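Local coordinates for protein alanine racemase (Enterococcus faecalis, PDB 3E5P) that is a two-subunit enzyme of the alanine racemase family, built on a TIM-type barrel that carries pyridoxal-5'-phosphate at one end, beside a C-terminal domain rich in strands, at residues Val38-Gly43 with Cys64-Asp69; Asn42-Gly47 with Tyr223-Tyr228; Arg128-Val133 with Leu162-Phe167; Ser171-Ile176 with Val204-Thr209. The protein carries 1 engineered substitution. All blocks are in the same frame, centred on the assembly; numbering follows the deposited sequence.

Contact 1: Val38-Gly43 with Cys64-Asp69; sequences VVKANG and CVALLD. With PLP (pyridoxal-5'-phosphate), chain J.
Chi1 of 55° in K40 puts CG between the backbone N and the carbonyl carbon and sends the rest of the chain away from A66, toward pyridoxal-5'-phosphate (PLP), while K40 CB points at A66 from the backbone, 3.8 Å from A66 CB. Beyond CG the lysine is extended until it kinks at its last torsion (chi4 -66°). V38 sits next door with chi1 of 44°, a rotation that lays CG2 anti to the backbone N. From there CG2 reaches C64 O at 3.3 Å on one side and PLP C4A at 3.6 Å on another. V38 and C64 are parallel strand neighbours with side chains on the same face of the barrel sheet, and their CB atoms pack closely. V39 N gives a weak, bent hydrogen bond to C64 O (3.0 Å). Past this point the segments diverge: 38-43 enters a weakly bonded helical turn with positive phi angles, while 64-69 turns into helix 68-77. A66 and L67 have their backbone N atoms held by the E70 carboxylate, and D315 of the second subunit packs on both K40 and A66. The model places the end of K40 on the aldehyde end of PLP at distances too short for a real bond: K40 NZ is 1.1 Å from C4A, and O4A overlaps the end of the lysine, so the fine geometry is doubtful. The chemistry is nonetheless consistent with the internal Schiff base expected of a PLP enzyme.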
# COMPACT_ATOMS: atom_id res chain seq x y z
N VAL C 38 -2.46 -11.01 17.60
CA VAL C 38 -2.28 -9.62 17.20
C VAL C 38 -2.66 -9.53 15.73
O VAL C 38 -2.05 -10.19 14.88
CB VAL C 38 -0.83 -9.13 17.44
CG1 VAL C 38 0.14 -10.16 16.99
CG2 VAL C 38 -0.58 -7.84 16.69
N VAL C 39 -3.86 -8.75 15.31
CA VAL C 39 -4.32 -8.63 13.94
C VAL C 39 -4.27 -7.20 13.43
O VAL C 39 -5.16 -6.76 12.69
CB VAL C 39 -5.77 -9.16 13.80
CG1 VAL C 39 -5.80 -10.64 14.14
CG2 VAL C 39 -6.72 -8.38 14.72
N LYS C 40 -3.24 -6.47 13.83
CA LYS C 40 -3.08 -5.08 13.42
C LYS C 40 -2.87 -4.96 11.91
O LYS C 40 -2.55 -5.95 11.24
CB LYS C 40 -1.91 -4.42 14.16
CG LYS C 40 -0.60 -5.17 14.03
CD LYS C 40 0.55 -4.38 14.63
CE LYS C 40 1.86 -5.15 14.56
NZ LYS C 40 1.83 -6.38 15.41
N ALA C 41 -2.87 -3.74 11.50
CA ALA C 41 -2.67 -3.49 10.08
C ALA C 41 -3.51 -4.47 9.26
O ALA C 41 -2.99 -5.16 8.37
CB ALA C 41 -1.19 -3.64 9.72
N ASN C 42 -4.80 -4.51 9.57
CA ASN C 42 -5.76 -5.38 8.90
C ASN C 42 -5.24 -6.81 8.86
O ASN C 42 -5.18 -7.43 7.80
CB ASN C 42 -6.03 -4.85 7.48
CG ASN C 42 -7.32 -5.40 6.89
OD1 ASN C 42 -8.31 -5.62 7.60
ND2 ASN C 42 -7.33 -5.61 5.57
N GLY C 43 -4.89 -7.33 10.03
CA GLY C 43 -4.37 -8.68 10.10
C GLY C 43 -3.17 -8.82 9.19
O GLY C 43 -3.12 -9.72 8.35
N CYS C 64 -4.59 -8.24 19.93
CA CYS C 64 -3.66 -7.13 19.97
C CYS C 64 -3.78 -6.30 18.71
O CYS C 64 -3.54 -6.79 17.60
CB CYS C 64 -2.23 -7.62 20.08
SG CYS C 64 -1.86 -8.30 21.68
N VAL C 65 -4.15 -5.04 18.89
CA VAL C 65 -4.34 -4.13 17.78
C VAL C 65 -3.41 -2.94 17.96
O VAL C 65 -2.85 -2.74 19.04
CB VAL C 65 -5.80 -3.67 17.76
CG1 VAL C 65 -5.92 -2.24 18.29
CG2 VAL C 65 -6.36 -3.83 16.38
N ALA C 66 -3.25 -2.14 16.90
CA ALA C 66 -2.37 -0.98 16.93
C ALA C 66 -3.08 0.37 16.99
O ALA C 66 -2.50 1.36 17.44
CB ALA C 66 -1.46 -1.02 15.72
N LEU C 67 -4.32 0.43 16.54
CA LEU C 67 -5.03 1.70 16.58
C LEU C 67 -6.37 1.59 17.30
O LEU C 67 -6.94 0.51 17.40
CB LEU C 67 -5.30 2.21 15.16
CG LEU C 67 -4.15 2.31 14.15
CD1 LEU C 67 -4.56 3.27 13.03
CD2 LEU C 67 -2.89 2.82 14.82
N LEU C 68 -6.85 2.72 17.79
CA LEU C 68 -8.15 2.79 18.46
C LEU C 68 -9.20 2.33 17.45
O LEU C 68 -10.06 1.51 17.77
CB LEU C 68 -8.43 4.24 18.89
CG LEU C 68 -9.83 4.70 19.30
CD1 LEU C 68 -10.33 3.92 20.50
CD2 LEU C 68 -9.77 6.19 19.61
N ASP C 69 -9.10 2.86 16.24
CA ASP C 69 -10.01 2.52 15.15
C ASP C 69 -9.99 1.03 14.80
O ASP C 69 -11.00 0.47 14.36
CB ASP C 69 -9.64 3.34 13.91
CG ASP C 69 -9.86 4.84 14.11
OD1 ASP C 69 -11.04 5.22 14.30
OD2 ASP C 69 -8.87 5.62 14.09
N1 PLP J . 4.02 -7.03 20.09
C2 PLP J . 4.08 -5.78 19.60
C2A PLP J . 4.31 -4.72 20.59
C3 PLP J . 3.91 -5.53 18.25
O3 PLP J . 4.40 -4.38 17.78
C4 PLP J . 3.67 -6.54 17.31
C4A PLP J . 2.62 -6.30 16.22
O4A PLP J . 2.43 -5.37 15.42
C5 PLP J . 3.68 -7.83 17.86
C6 PLP J . 3.82 -8.04 19.23
C5A PLP J . 3.80 -9.09 17.07
O4P PLP J . 5.11 -9.48 16.87
P PLP J . 5.33 -10.43 15.67
O1P PLP J . 4.97 -11.72 16.10
O2P PLP J . 6.70 -10.65 15.32
O3P PLP J . 4.54 -9.96 14.55

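Contact 2: Asn42-Gly47 with Tyr223-Tyr228; sequences NGYGHG and YGVAMY. With PLP (pyridoxal-5'-phosphate), chain J.
Y44, H46 and Y228 form an aromatic cluster beside the PLP phosphate, where the loop after barrel strand 220-223 meets the chain following strand 34-38. Y228 presents one face to both of the other side chains; its chi1 of -54° puts CG beside the backbone N and turns that face toward them. H46 stacks face to face on it, centroids 4.6 Å apart and planes at 23°, with Y228 CD1 over the centre of the imidazole. Y44 comes from the same side of the Y228 ring as H46: its CB lies over that face, while Y228 CE2 sits 3.5 Å above one face of the Y44 ring, toward the rim. The two tyrosine side chains cross at about a right angle, and their rings are neither stacked nor edge-to-face. The Y228 hydroxyl bonds to V38 O. The imidazole is kept from turning by a forked donor: H46 ND1 reaches G43 O at 3.0 Å, in the carbonyl plane, and Y44 O at 2.9 Å from above its carbonyl plane. G43 O also accepts H46 N, so two donors from H46 meet on one oxygen. Y44 extends past V225, whose CG1 touches Y44 CE2 at 3.4 Å, and its far end arrives at the cofactor. V225 N meets phosphate oxygen O3P almost straight (170°) at 3.3 Å, whereas G224 N makes a weak bond to O1P. That same O3P receives the Y44 hydroxyl as well, with OH 2.9 Å away.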
# COMPACT_ATOMS: atom_id res chain seq x y z
N ASN C 42 -4.80 -4.51 9.57
CA ASN C 42 -5.76 -5.38 8.90
C ASN C 42 -5.24 -6.81 8.86
O ASN C 42 -5.18 -7.43 7.80
CB ASN C 42 -6.03 -4.85 7.48
CG ASN C 42 -7.32 -5.40 6.89
OD1 ASN C 42 -8.31 -5.62 7.60
ND2 ASN C 42 -7.33 -5.61 5.57
N GLY C 43 -4.89 -7.33 10.03
CA GLY C 43 -4.37 -8.68 10.10
C GLY C 43 -3.17 -8.82 9.19
O GLY C 43 -3.12 -9.72 8.35
N TYR C 44 -2.21 -7.91 9.34
CA TYR C 44 -1.01 -7.95 8.50
C TYR C 44 -1.40 -8.11 7.04
O TYR C 44 -0.77 -8.88 6.30
CB TYR C 44 -0.10 -9.11 8.92
CG TYR C 44 0.48 -8.96 10.31
CD1 TYR C 44 -0.34 -8.63 11.39
CD2 TYR C 44 1.83 -9.20 10.54
CE1 TYR C 44 0.17 -8.53 12.67
CE2 TYR C 44 2.35 -9.11 11.83
CZ TYR C 44 1.51 -8.78 12.89
OH TYR C 44 2.01 -8.68 14.18
N GLY C 45 -2.44 -7.39 6.63
CA GLY C 45 -2.87 -7.44 5.25
C GLY C 45 -3.77 -8.59 4.83
O GLY C 45 -4.20 -8.66 3.67
N HIS C 46 -4.07 -9.49 5.76
CA HIS C 46 -4.93 -10.62 5.44
C HIS C 46 -6.39 -10.32 5.78
O HIS C 46 -7.29 -11.02 5.32
CB HIS C 46 -4.51 -11.87 6.20
CG HIS C 46 -3.11 -12.31 5.93
ND1 HIS C 46 -2.01 -11.55 6.26
CD2 HIS C 46 -2.62 -13.47 5.42
CE1 HIS C 46 -0.90 -12.22 5.98
NE2 HIS C 46 -1.25 -13.39 5.47
N GLY C 47 -6.61 -9.27 6.58
CA GLY C 47 -7.96 -8.91 6.99
C GLY C 47 -8.14 -9.25 8.46
O GLY C 47 -8.19 -10.42 8.84
N TYR C 223 0.95 -13.19 19.80
CA TYR C 223 1.27 -13.93 18.59
C TYR C 223 0.90 -13.19 17.31
O TYR C 223 -0.28 -12.95 17.03
CB TYR C 223 0.56 -15.28 18.61
CG TYR C 223 1.37 -16.42 18.05
CD1 TYR C 223 0.77 -17.43 17.31
CD2 TYR C 223 2.74 -16.51 18.29
CE1 TYR C 223 1.51 -18.49 16.80
CE2 TYR C 223 3.49 -17.57 17.80
CZ TYR C 223 2.86 -18.55 17.05
OH TYR C 223 3.60 -19.59 16.54
N GLY C 224 1.92 -12.86 16.52
CA GLY C 224 1.72 -12.15 15.28
C GLY C 224 1.97 -12.95 14.01
O GLY C 224 1.29 -13.94 13.77
N VAL C 225 2.94 -12.51 13.21
CA VAL C 225 3.29 -13.14 11.93
C VAL C 225 3.22 -14.65 11.86
O VAL C 225 2.73 -15.21 10.88
CB VAL C 225 4.70 -12.75 11.47
CG1 VAL C 225 4.67 -11.38 10.83
CG2 VAL C 225 5.67 -12.79 12.65
N ALA C 226 3.71 -15.32 12.90
CA ALA C 226 3.71 -16.76 12.92
C ALA C 226 2.33 -17.33 12.64
O ALA C 226 2.21 -18.39 12.02
CB ALA C 226 4.22 -17.28 14.25
N MET C 227 1.27 -16.64 13.07
CA MET C 227 -0.04 -17.21 12.84
C MET C 227 -0.52 -17.13 11.40
O MET C 227 -1.51 -17.77 11.04
CB MET C 227 -1.09 -16.64 13.82
CG MET C 227 -1.32 -15.17 13.83
SD MET C 227 -2.56 -14.74 15.13
CE MET C 227 -3.64 -13.60 14.20
N TYR C 228 0.19 -16.37 10.56
CA TYR C 228 -0.18 -16.27 9.16
C TYR C 228 0.75 -17.19 8.36
O TYR C 228 0.82 -17.14 7.13
CB TYR C 228 -0.03 -14.83 8.69
CG TYR C 228 -0.77 -13.84 9.53
CD1 TYR C 228 -2.16 -13.68 9.42
CD2 TYR C 228 -0.09 -13.06 10.46
CE1 TYR C 228 -2.85 -12.76 10.21
CE2 TYR C 228 -0.77 -12.13 11.27
CZ TYR C 228 -2.14 -11.99 11.13
OH TYR C 228 -2.79 -11.05 11.90
N1 PLP J . 4.02 -7.03 20.09
C2 PLP J . 4.08 -5.78 19.60
C2A PLP J . 4.31 -4.72 20.59
C3 PLP J . 3.91 -5.53 18.25
O3 PLP J . 4.40 -4.38 17.78
C4 PLP J . 3.67 -6.54 17.31
C4A PLP J . 2.62 -6.30 16.22
O4A PLP J . 2.43 -5.37 15.42
C5 PLP J . 3.68 -7.83 17.86
C6 PLP J . 3.82 -8.04 19.23
C5A PLP J . 3.80 -9.09 17.07
O4P PLP J . 5.11 -9.48 16.87
P PLP J . 5.33 -10.43 15.67
O1P PLP J . 4.97 -11.72 16.10
O2P PLP J . 6.70 -10.65 15.32
O3P PLP J . 4.54 -9.96 14.55

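Contact 3: Arg128-Val133 with Leu162-Phe167; sequences RVHLKV and LWEGIF
R128-V133 and L162-F167 run side by side as parallel barrel strands, their short axes 4.4 Å apart at closest and turned by 42°, with a beta bulge at E164 that shifts the pairing so that H130 lies opposite G165. Beyond the bulge the bonds are regular: L131 N to G165 O, F167 N to L131 O and V133 N to F167 O. The extra residue puts E164 toward H130: H130 NE2 donates to E164 OE1 over 2.7 Å, nearly in the imidazole plane and on the anti lone pair, ring and carboxylate at 82°. OE1 also bonds S103 OG, and H130 ND1 bonds H203 NE2, so both ends of the imidazole are fixed. The G165 backbone covers one face of the ring, its N 3.6 Å from the plane and over the centre; lacking a side chain, it lets the imidazole lie flat. R128 and E164 pair by charge alone, no N-H pointing at OE2, whose place is unsure; the stronger partner of R128 is D101. Further along, F167, with chi1 of 70°, folds back over its neighbour so that K132 CB sits over one face, 4.0 Å from the ring centroid. L131, I166 and W163 point to the opposite side of the sheet. In this beta-alpha-beta unit the connecting helix 146-156 covers L131 and W163 on the outside, while strands 103-106 and 201-205 flank the pair.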
# COMPACT_ATOMS: atom_id res chain seq x y z
N ARG C 128 -9.03 -0.27 31.69
CA ARG C 128 -8.04 -1.35 31.71
C ARG C 128 -6.74 -0.86 31.08
O ARG C 128 -6.69 -0.65 29.87
CB ARG C 128 -8.52 -2.56 30.90
CG ARG C 128 -9.86 -3.14 31.26
CD ARG C 128 -10.23 -4.17 30.20
NE ARG C 128 -11.43 -4.92 30.52
CZ ARG C 128 -11.92 -5.89 29.75
NH1 ARG C 128 -11.30 -6.23 28.62
NH2 ARG C 128 -13.03 -6.53 30.11
N VAL C 129 -5.70 -0.70 31.89
CA VAL C 129 -4.44 -0.23 31.36
C VAL C 129 -3.29 -1.23 31.52
O VAL C 129 -3.16 -1.88 32.55
CB VAL C 129 -4.02 1.11 32.01
CG1 VAL C 129 -5.26 1.95 32.28
CG2 VAL C 129 -3.25 0.85 33.30
N HIS C 130 -2.47 -1.35 30.48
CA HIS C 130 -1.30 -2.23 30.52
C HIS C 130 -0.10 -1.28 30.47
O HIS C 130 0.02 -0.49 29.54
CB HIS C 130 -1.25 -3.18 29.31
CG HIS C 130 -2.27 -4.27 29.34
ND1 HIS C 130 -1.98 -5.57 28.96
CD2 HIS C 130 -3.58 -4.26 29.68
CE1 HIS C 130 -3.07 -6.31 29.06
NE2 HIS C 130 -4.06 -5.54 29.50
N LEU C 131 0.77 -1.35 31.46
CA LEU C 131 1.93 -0.47 31.48
C LEU C 131 3.08 -1.09 30.71
O LEU C 131 3.42 -2.26 30.90
CB LEU C 131 2.36 -0.21 32.93
CG LEU C 131 1.29 0.42 33.83
CD1 LEU C 131 1.82 0.58 35.26
CD2 LEU C 131 0.88 1.77 33.26
N LYS C 132 3.69 -0.31 29.82
CA LYS C 132 4.81 -0.84 29.07
C LYS C 132 6.13 -0.35 29.62
O LYS C 132 6.33 0.85 29.83
CB LYS C 132 4.72 -0.47 27.59
CG LYS C 132 5.76 -1.19 26.72
CD LYS C 132 5.72 -0.75 25.27
CE LYS C 132 6.84 -1.41 24.48
NZ LYS C 132 6.95 -0.88 23.08
N VAL C 133 7.03 -1.28 29.88
CA VAL C 133 8.35 -0.91 30.37
C VAL C 133 9.30 -1.17 29.20
O VAL C 133 9.31 -2.26 28.62
CB VAL C 133 8.71 -1.73 31.64
CG1 VAL C 133 8.09 -3.11 31.56
CG2 VAL C 133 10.20 -1.81 31.80
N LEU C 162 -7.75 0.29 36.40
CA LEU C 162 -7.71 -1.14 36.61
C LEU C 162 -6.55 -1.58 35.76
O LEU C 162 -6.62 -1.48 34.53
CB LEU C 162 -9.01 -1.78 36.11
CG LEU C 162 -9.14 -3.31 36.14
CD1 LEU C 162 -8.36 -3.92 34.99
CD2 LEU C 162 -8.69 -3.85 37.49
N TRP C 163 -5.47 -2.05 36.37
CA TRP C 163 -4.35 -2.46 35.55
C TRP C 163 -4.34 -3.94 35.27
O TRP C 163 -4.06 -4.78 36.13
CB TRP C 163 -3.01 -1.94 36.11
CG TRP C 163 -2.37 -2.70 37.19
CD1 TRP C 163 -2.90 -3.00 38.40
CD2 TRP C 163 -1.01 -3.15 37.22
NE1 TRP C 163 -1.95 -3.62 39.19
CE2 TRP C 163 -0.78 -3.72 38.49
CE3 TRP C 163 0.04 -3.13 36.29
CZ2 TRP C 163 0.45 -4.27 38.86
CZ3 TRP C 163 1.27 -3.67 36.66
CH2 TRP C 163 1.46 -4.23 37.94
N GLU C 164 -4.68 -4.23 34.03
CA GLU C 164 -4.79 -5.57 33.49
C GLU C 164 -3.41 -6.21 33.31
O GLU C 164 -3.24 -7.41 33.54
CB GLU C 164 -5.51 -5.45 32.14
CG GLU C 164 -6.47 -6.56 31.78
CD GLU C 164 -7.33 -6.17 30.59
OE1 GLU C 164 -6.78 -5.67 29.59
OE2 GLU C 164 -8.56 -6.38 30.65
N GLY C 165 -2.42 -5.42 32.91
CA GLY C 165 -1.11 -6.00 32.72
C GLY C 165 0.08 -5.08 32.77
O GLY C 165 -0.02 -3.89 33.08
N ILE C 166 1.25 -5.66 32.50
CA ILE C 166 2.50 -4.94 32.47
C ILE C 166 3.32 -5.72 31.47
O ILE C 166 3.44 -6.94 31.58
CB ILE C 166 3.18 -4.90 33.86
CG1 ILE C 166 4.39 -3.98 33.82
CG2 ILE C 166 3.54 -6.29 34.32
CD1 ILE C 166 4.97 -3.66 35.17
N PHE C 167 3.86 -5.05 30.46
CA PHE C 167 4.59 -5.78 29.43
C PHE C 167 5.76 -5.04 28.82
O PHE C 167 5.88 -3.83 28.98
CB PHE C 167 3.62 -6.14 28.32
CG PHE C 167 3.16 -4.95 27.53
CD1 PHE C 167 3.56 -4.77 26.21
CD2 PHE C 167 2.32 -4.00 28.11
CE1 PHE C 167 3.13 -3.67 25.46
CE2 PHE C 167 1.89 -2.89 27.38
CZ PHE C 167 2.29 -2.72 26.05

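Contact 4: Ser171-Ile176 with Val204-Thr209; sequences STADEI and VSNSAT. With PLP (pyridoxal-5'-phosphate), chain J.
A173 CB meets the outer end of the N206 side-chain amide, the flat group of this contact, and residues 171-176 cover neither of its faces; which terminal atom points at the alanine is doubtful, because the amide is probably turned over in the model. The carboxylate of D174, the other flat group, stays clear of 204-209 and looks to K236 through a long, weak ion pair. Both segments belong to the TIM-type barrel: 171-176 is the loop that follows strand 161-167. The other segment passes from strand 201-205 into helix 207-212, with N206 in the N-cap position. Packing between them is small and methyl-based. A type I turn from T172 to E175 presents A173, whose CB touches A208 CB at 3.8 Å and T209 OG1 at 3.3 Å. T209 turns OG1 beside its own backbone N (chi1 -56°), and this brings the hydroxyl to the alanine methyl. D174 adds its CB against A208 CB at 4.0 Å, so the A208 methyl fits under the middle of the turn. Behind the turn, S171 and T172 pack on G266 and G268 of the second subunit, which places the loop at the dimer interface. On its far side the helix start faces the cofactor: N206 CB is 3.4 Å from PLP O4P, and S207 N gives a hydrogen bond to O1P at 2.9 Å and 156°. A helix N-terminus set this way would probably stabilise the phosphate charge. S207 OG donates to the same oxygen, O1P, at 2.7 Å.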
# COMPACT_ATOMS: atom_id res chain seq x y z
N SER C 171 13.39 -6.50 20.78
CA SER C 171 13.77 -6.00 19.46
C SER C 171 14.59 -6.99 18.63
O SER C 171 14.68 -6.85 17.40
CB SER C 171 14.58 -4.71 19.61
OG SER C 171 15.83 -4.97 20.22
N THR C 172 15.20 -7.98 19.27
CA THR C 172 16.02 -8.95 18.55
C THR C 172 15.76 -10.40 18.93
O THR C 172 16.70 -11.19 19.09
CB THR C 172 17.51 -8.64 18.75
OG1 THR C 172 17.86 -8.85 20.13
CG2 THR C 172 17.80 -7.20 18.36
N ALA C 173 14.49 -10.76 19.08
CA ALA C 173 14.14 -12.12 19.44
C ALA C 173 14.34 -13.05 18.25
O ALA C 173 14.45 -14.26 18.42
CB ALA C 173 12.69 -12.19 19.93
N ASP C 174 14.39 -12.49 17.04
CA ASP C 174 14.60 -13.29 15.83
C ASP C 174 16.08 -13.30 15.43
O ASP C 174 16.42 -13.66 14.31
CB ASP C 174 13.78 -12.74 14.66
CG ASP C 174 14.17 -11.33 14.28
OD1 ASP C 174 13.76 -10.87 13.19
OD2 ASP C 174 14.88 -10.66 15.05
N GLU C 175 16.95 -12.92 16.35
CA GLU C 175 18.37 -12.86 16.07
C GLU C 175 19.12 -14.10 16.57
O GLU C 175 18.78 -14.67 17.62
CB GLU C 175 18.96 -11.58 16.68
CG GLU C 175 19.88 -10.77 15.77
CD GLU C 175 19.17 -10.19 14.54
OE1 GLU C 175 19.81 -9.41 13.80
OE2 GLU C 175 17.98 -10.52 14.31
N ILE C 176 20.13 -14.51 15.80
CA ILE C 176 20.97 -15.67 16.12
C ILE C 176 21.72 -15.44 17.43
O ILE C 176 21.80 -16.32 18.28
CB ILE C 176 22.00 -15.92 14.99
CG1 ILE C 176 21.55 -15.23 13.68
CG2 ILE C 176 22.14 -17.40 14.75
CD1 ILE C 176 21.65 -13.69 13.68
N VAL C 204 5.55 -10.67 27.34
CA VAL C 204 6.77 -10.15 26.76
C VAL C 204 7.09 -10.77 25.40
O VAL C 204 7.91 -10.26 24.66
CB VAL C 204 7.98 -10.40 27.69
CG1 VAL C 204 7.71 -9.81 29.07
CG2 VAL C 204 8.25 -11.90 27.81
N SER C 205 6.41 -11.87 25.08
CA SER C 205 6.68 -12.59 23.84
C SER C 205 5.90 -12.26 22.59
O SER C 205 4.70 -11.95 22.62
CB SER C 205 6.56 -14.10 24.09
OG SER C 205 7.43 -14.51 25.13
N ASN C 206 6.61 -12.35 21.47
CA ASN C 206 6.05 -12.13 20.14
C ASN C 206 6.28 -13.48 19.44
O ASN C 206 6.69 -14.45 20.10
CB ASN C 206 6.79 -11.00 19.43
CG ASN C 206 8.30 -11.23 19.34
OD1 ASN C 206 9.03 -10.38 18.84
ND2 ASN C 206 8.75 -12.38 19.83
N SER C 207 6.03 -13.56 18.13
CA SER C 207 6.21 -14.82 17.40
C SER C 207 7.59 -15.42 17.67
O SER C 207 7.70 -16.56 18.14
CB SER C 207 6.05 -14.61 15.89
OG SER C 207 4.71 -14.31 15.53
N ALA C 208 8.63 -14.66 17.37
CA ALA C 208 10.00 -15.12 17.55
C ALA C 208 10.32 -15.59 18.97
O ALA C 208 10.90 -16.66 19.16
CB ALA C 208 10.97 -14.02 17.14
N THR C 209 9.94 -14.80 19.98
CA THR C 209 10.23 -15.20 21.35
C THR C 209 9.55 -16.53 21.64
O THR C 209 10.18 -17.47 22.13
CB THR C 209 9.72 -14.18 22.38
OG1 THR C 209 10.27 -12.89 22.10
CG2 THR C 209 10.17 -14.59 23.76
N1 PLP J . 4.02 -7.03 20.09
C2 PLP J . 4.08 -5.78 19.60
C2A PLP J . 4.31 -4.72 20.59
C3 PLP J . 3.91 -5.53 18.25
O3 PLP J . 4.40 -4.38 17.78
C4 PLP J . 3.67 -6.54 17.31
C4A PLP J . 2.62 -6.30 16.22
O4A PLP J . 2.43 -5.37 15.42
C5 PLP J . 3.68 -7.83 17.86
C6 PLP J . 3.82 -8.04 19.23
C5A PLP J . 3.80 -9.09 17.07
O4P PLP J . 5.11 -9.48 16.87
P PLP J . 5.33 -10.43 15.67
O1P PLP J . 4.97 -11.72 16.10
O2P PLP J . 6.70 -10.65 15.32
O3P PLP J . 4.54 -9.96 14.55

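Contacts 1, 2 and 4 all touch PLP: contact 1 at its aldehyde end, contacts 2 and 4 at its phosphate. Contacts 1 and 2 have centres about 9 Å apart, share N42 and G43, and meet directly, V38 N lying 3.0 Å from Y223 O. Contacts 2 and 4 join where A226 N stands 3.0 Å from S207 OG, tying the two phosphate loops together. Contact 3 lies farther from the chain centre, in the same barrel sheet, its centre about 18 Å from that of contact 1. It touches contacts 1 and 2 nowhere and adjoins contact 4 only along the sequence, F167 being followed shortly by S171; the F167 side chain comes within about 5 Å of PLP.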